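Local coordinates for protein probable tagatose 6-phosphate kinase (Sinorhizobium meliloti, PDB 3TXV) that is probably a tagatose-6-phosphate kinase of carbohydrate metabolism, and belongs to the family of GatZ/KbaZ-like tagatose-bisphosphate aldolase subunits, at residues I201-V204 and R205-A209; A295-E298 and A299-L303. All blocks are in the same frame, centred on the assembly; numbering follows the deposited sequence.

How the contacts relate
Both contacts are short runs of about two and a half turns within a longer helix, in one chain built round a closed barrel of eight parallel strands, and they lie on opposite sides of the chain's centre. Contact 1 is in helix 197-214, in the connection from strand 172-176 to strand 223-227; contact 2 is in helix 290-310, which follows the last barrel strand, 283-288. Their centres are 44 Å apart and their nearest atoms about 32 Å, so they do not touch. Contact 1 is a surface stretch held largely by polar groups, whereas contact 2 is mostly buried and combines leucine packing with an aromatic contact. No ligand or active-site residue is identified at either.

Contact 1. Residues I201-V204 and R205-A209; sequences IETV and RVHRA
The carbonyl oxygen of Thr-203 is gripped twice by His-207, once by its backbone and once by its ring. His-207 N gives the ordinary i to i+4 helix bond to Thr-203 O at 2.9 Å, and His-207 ND1 adds a second to the same Thr-203 O at 3.0 Å. The two donors come from opposite faces of the carbonyl plane, and ND1 lies well above that plane, not on a lone pair. Histidine suits this place because its ring carries a donor nitrogen whose edge can turn back to the carbonyl one turn earlier, and the extra bond probably limits rotation of that ring. The Thr-203 methyl lies alongside, its CG2 3.8 Å from His-207 ND1. The other branch, OG1, sits beside the backbone N (chi1 -69°), from where it bonds back to Ala-199 O.

Further round the helix, Glu-202 and Arg-205 run side by side and form a salt bridge, Glu-202 OE2 to Arg-205 NH2 at 2.5 Å. Arg-205 leaves the helix with CG anti to its N and then bends at chi3 (72°), which brings the guanidinium back beside the carboxylate. The two planes are nearly coplanar, 23° apart, and Glu-202 OE2 lies at the guanidinium edge, somewhat out of its plane. Such a pair of opposite charges three residues apart suits the solvent-facing border of the helix. Main-chain bonds carry the turn beneath, Val-206 N reaching Glu-202 O at 2.8 Å.

Helix 197-214 is the main helix of the beta-alpha-beta crossover between barrel strands 172-176 and 223-227. Glu-202, Val-206 and His-207 touch helix 145-161, where His-207 rests on Ala-149 and Ala-152; Val-204 and Arg-208 touch Phe-220 of helix 217-220.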
loop_
_atom_site.group_PDB
_atom_site.type_symbol
_atom_site.label_atom_id
_atom_site.label_comp_id
_atom_site.label_asym_id
_atom_site.label_seq_id
_atom_site.Cartn_x
_atom_site.Cartn_y
_atom_site.Cartn_z
ATOM N N ILE A 201 -7.316 -4.296 -23.363
ATOM C CA ILE A 201 -8.173 -3.436 -24.199
ATOM C C ILE A 201 -9.665 -3.732 -24.001
ATOM O O ILE A 201 -10.461 -2.795 -23.886
ATOM C CB ILE A 201 -7.779 -3.401 -25.734
ATOM C CG1 ILE A 201 -8.283 -4.642 -26.489
ATOM C CG2 ILE A 201 -6.259 -3.159 -25.917
ATOM C CD1 ILE A 201 -8.196 -4.512 -28.014
ATOM N N GLU A 202 -10.037 -5.013 -23.922
ATOM C CA GLU A 202 -11.447 -5.365 -23.762
ATOM C C GLU A 202 -12.060 -4.753 -22.525
ATOM O O GLU A 202 -13.205 -4.329 -22.546
ATOM C CB GLU A 202 -11.693 -6.869 -23.746
ATOM C CG GLU A 202 -12.727 -7.248 -24.822
ATOM C CD GLU A 202 -13.980 -7.937 -24.304
ATOM O OE1 GLU A 202 -13.883 -8.856 -23.451
ATOM O OE2 GLU A 202 -15.075 -7.564 -24.789
ATOM N N THR A 203 -11.284 -4.706 -21.454
ATOM C CA THR A 203 -11.738 -4.187 -20.191
ATOM C C THR A 203 -12.117 -2.738 -20.399
ATOM O O THR A 203 -13.196 -2.287 -19.977
ATOM C CB THR A 203 -10.617 -4.311 -19.132
ATOM O OG1 THR A 203 -10.405 -5.699 -18.820
ATOM C CG2 THR A 203 -10.974 -3.552 -17.844
ATOM N N VAL A 204 -11.239 -2.014 -21.077
ATOM C CA VAL A 204 -11.511 -0.618 -21.350
ATOM C C VAL A 204 -12.610 -0.446 -22.407
ATOM O O VAL A 204 -13.382 0.501 -22.328
ATOM C CB VAL A 204 -10.207 0.235 -21.539
ATOM C CG1 VAL A 204 -9.041 -0.625 -21.999
ATOM C CG2 VAL A 204 -10.425 1.456 -22.418
ATOM N N ARG A 205 -12.737 -1.366 -23.362
ATOM C CA ARG A 205 -13.890 -1.262 -24.248
ATOM C C ARG A 205 -15.147 -1.334 -23.381
ATOM O O ARG A 205 -15.920 -0.384 -23.330
ATOM C CB ARG A 205 -13.915 -2.322 -25.363
ATOM C CG ARG A 205 -15.208 -2.236 -26.238
ATOM C CD ARG A 205 -15.295 -3.333 -27.316
ATOM N NE ARG A 205 -15.581 -4.683 -26.791
ATOM C CZ ARG A 205 -16.801 -5.192 -26.563
ATOM N NH1 ARG A 205 -17.900 -4.485 -26.800
ATOM N NH2 ARG A 205 -16.930 -6.424 -26.082
ATOM N N VAL A 206 -15.317 -2.440 -22.666
ATOM C CA VAL A 206 -16.555 -2.685 -21.962
ATOM C C VAL A 206 -16.862 -1.626 -20.900
ATOM O O VAL A 206 -18.030 -1.305 -20.672
ATOM C CB VAL A 206 -16.665 -4.138 -21.415
ATOM C CG1 VAL A 206 -15.936 -4.290 -20.091
ATOM C CG2 VAL A 206 -18.116 -4.525 -21.229
ATOM N N HIS A 207 -15.843 -1.067 -20.260
ATOM C CA HIS A 207 -16.125 -0.038 -19.246
ATOM C C HIS A 207 -16.624 1.233 -19.923
ATOM O O HIS A 207 -17.559 1.892 -19.452
ATOM C CB HIS A 207 -14.899 0.269 -18.386
ATOM C CG HIS A 207 -14.773 -0.580 -17.164
ATOM N ND1 HIS A 207 -14.376 -1.899 -17.209
ATOM C CD2 HIS A 207 -14.957 -0.288 -15.858
ATOM C CE1 HIS A 207 -14.327 -2.382 -15.980
ATOM N NE2 HIS A 207 -14.672 -1.424 -15.141
ATOM N N ARG A 208 -15.971 1.561 -21.034
ATOM C CA ARG A 208 -16.319 2.701 -21.865
ATOM C C ARG A 208 -17.813 2.682 -22.197
ATOM O O ARG A 208 -18.540 3.625 -21.850
ATOM C CB ARG A 208 -15.451 2.694 -23.126
ATOM C CG ARG A 208 -15.983 3.451 -24.292
ATOM C CD ARG A 208 -14.866 3.949 -25.170
ATOM N NE ARG A 208 -15.445 4.802 -26.201
ATOM C CZ ARG A 208 -15.359 6.136 -26.229
ATOM N NH1 ARG A 208 -14.668 6.788 -25.293
ATOM N NH2 ARG A 208 -15.954 6.816 -27.213
ATOM N N ALA A 209 -18.244 1.589 -22.834
ATOM C CA ALA A 209 -19.635 1.383 -23.244
ATOM C C ALA A 209 -20.569 1.587 -22.066
ATOM O O ALA A 209 -21.516 2.386 -22.138
ATOM C CB ALA A 209 -19.833 -0.014 -23.858
#

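Contact 2. Residues A295-E298 and A299-L303; sequences ALRE and ALYGL
Leu-296 and Leu-300, one turn apart, form the tightly packed part of this stretch of helix 290-310, the helix after the final strand of the (beta/alpha)8, or TIM, barrel. Their side chains cross at a slant, Leu-296 CD1 lying 3.8 Å from Leu-300 CG. Leucine fits here because its branched end fills buried space: Leu-296 meets His-30, and Leu-300 meets Leu-319 of helix 319-329. Ala-299 touches Ala-414 of helix 407-424, a contact its small side chain probably permits.

A second buried pair joins Arg-297 and Tyr-301. The arginine chain turns at chi2 (-97°) and again at chi3, which carries its CD methylene over one face of the tyrosine ring in a CH-pi contact, Arg-297 CD lying 4.0 Å from the Tyr-301 ring centroid. It is this methylene, toward the rim of the face, that meets the ring, while the guanidinium plane is tilted 64° to it and makes a cation-pi contact with Phe-294. Replacing Tyr-301 with an alanine would probably leave Arg-297 CD without its aromatic face and His-350 without its hydroxyl partner.

Glu-298 marks the looser side: exposed, with its chain extended beyond CG, it is a carboxylate suited to solvent. Its main chain is nevertheless held, since Gly-302 N donates to Glu-298 O at 2.8 Å. On the buried side, the phenolic OH of Tyr-301 is satisfied by a hydrogen bond to His-350 ND1.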
loop_
_atom_site.group_PDB
_atom_site.type_symbol
_atom_site.label_atom_id
_atom_site.label_comp_id
_atom_site.label_asym_id
_atom_site.label_seq_id
_atom_site.Cartn_x
_atom_site.Cartn_y
_atom_site.Cartn_z
ATOM N N ALA A 295 10.489 -3.283 5.839
ATOM C CA ALA A 295 11.715 -2.592 6.256
ATOM C C ALA A 295 11.601 -1.916 7.657
ATOM O O ALA A 295 12.536 -2.002 8.504
ATOM C CB ALA A 295 12.104 -1.601 5.227
ATOM N N LEU A 296 10.453 -1.261 7.909
ATOM C CA LEU A 296 10.205 -0.636 9.189
ATOM C C LEU A 296 10.395 -1.670 10.281
ATOM O O LEU A 296 11.208 -1.457 11.186
ATOM C CB LEU A 296 8.820 -0.036 9.235
ATOM C CG LEU A 296 8.322 0.558 10.570
ATOM C CD1 LEU A 296 9.430 1.295 11.364
ATOM C CD2 LEU A 296 7.150 1.488 10.307
ATOM N N ARG A 297 9.700 -2.799 10.177
ATOM C CA ARG A 297 9.888 -3.946 11.077
ATOM C C ARG A 297 11.367 -4.323 11.286
ATOM O O ARG A 297 11.810 -4.480 12.423
ATOM C CB ARG A 297 9.107 -5.140 10.520
ATOM C CG ARG A 297 8.796 -6.278 11.435
ATOM C CD ARG A 297 9.782 -7.388 11.293
ATOM N NE ARG A 297 9.858 -7.816 9.906
ATOM C CZ ARG A 297 10.936 -8.373 9.340
ATOM N NH1 ARG A 297 12.050 -8.592 10.034
ATOM N NH2 ARG A 297 10.908 -8.701 8.067
ATOM N N GLU A 298 12.148 -4.489 10.219
ATOM C CA GLU A 298 13.561 -4.846 10.430
ATOM C C GLU A 298 14.246 -3.823 11.306
ATOM O O GLU A 298 14.975 -4.200 12.197
ATOM C CB GLU A 298 14.358 -4.952 9.146
ATOM C CG GLU A 298 14.076 -6.145 8.370
ATOM C CD GLU A 298 14.987 -6.245 7.177
ATOM O OE1 GLU A 298 15.624 -5.199 6.866
ATOM O OE2 GLU A 298 15.060 -7.355 6.569
ATOM N N ALA A 299 14.008 -2.541 11.045
ATOM C CA ALA A 299 14.631 -1.477 11.826
ATOM C C ALA A 299 14.202 -1.587 13.289
ATOM O O ALA A 299 15.049 -1.563 14.209
ATOM C CB ALA A 299 14.274 -0.096 11.256
ATOM N N LEU A 300 12.895 -1.730 13.506
ATOM C CA LEU A 300 12.408 -1.837 14.860
ATOM C C LEU A 300 13.012 -3.068 15.543
ATOM O O LEU A 300 13.424 -2.978 16.687
ATOM C CB LEU A 300 10.883 -1.807 14.919
ATOM C CG LEU A 300 10.209 -0.453 14.644
ATOM C CD1 LEU A 300 8.733 -0.673 14.559
ATOM C CD2 LEU A 300 10.495 0.621 15.707
ATOM N N TYR A 301 13.150 -4.178 14.825
ATOM C CA TYR A 301 13.732 -5.393 15.421
ATOM C C TYR A 301 15.232 -5.279 15.678
ATOM O O TYR A 301 15.695 -5.709 16.721
ATOM C CB TYR A 301 13.414 -6.653 14.597
ATOM C CG TYR A 301 12.056 -7.295 14.868
ATOM C CD1 TYR A 301 11.058 -6.608 15.537
ATOM C CD2 TYR A 301 11.775 -8.590 14.416
ATOM C CE1 TYR A 301 9.834 -7.171 15.770
ATOM C CE2 TYR A 301 10.534 -9.179 14.648
ATOM C CZ TYR A 301 9.564 -8.461 15.331
ATOM O OH TYR A 301 8.309 -9.022 15.582
ATOM N N GLY A 302 15.984 -4.711 14.738
ATOM C CA GLY A 302 17.347 -4.190 15.022
ATOM C C GLY A 302 17.443 -3.331 16.292
ATOM O O GLY A 302 18.216 -3.631 17.230
ATOM N N LEU A 303 16.609 -2.293 16.349
ATOM C CA LEU A 303 16.550 -1.427 17.537
ATOM C C LEU A 303 16.165 -2.220 18.776
ATOM O O LEU A 303 16.671 -1.977 19.874
ATOM C CB LEU A 303 15.592 -0.256 17.330
ATOM C CG LEU A 303 16.095 0.711 16.272
ATOM C CD1 LEU A 303 15.099 1.816 15.958
ATOM C CD2 LEU A 303 17.380 1.261 16.735
#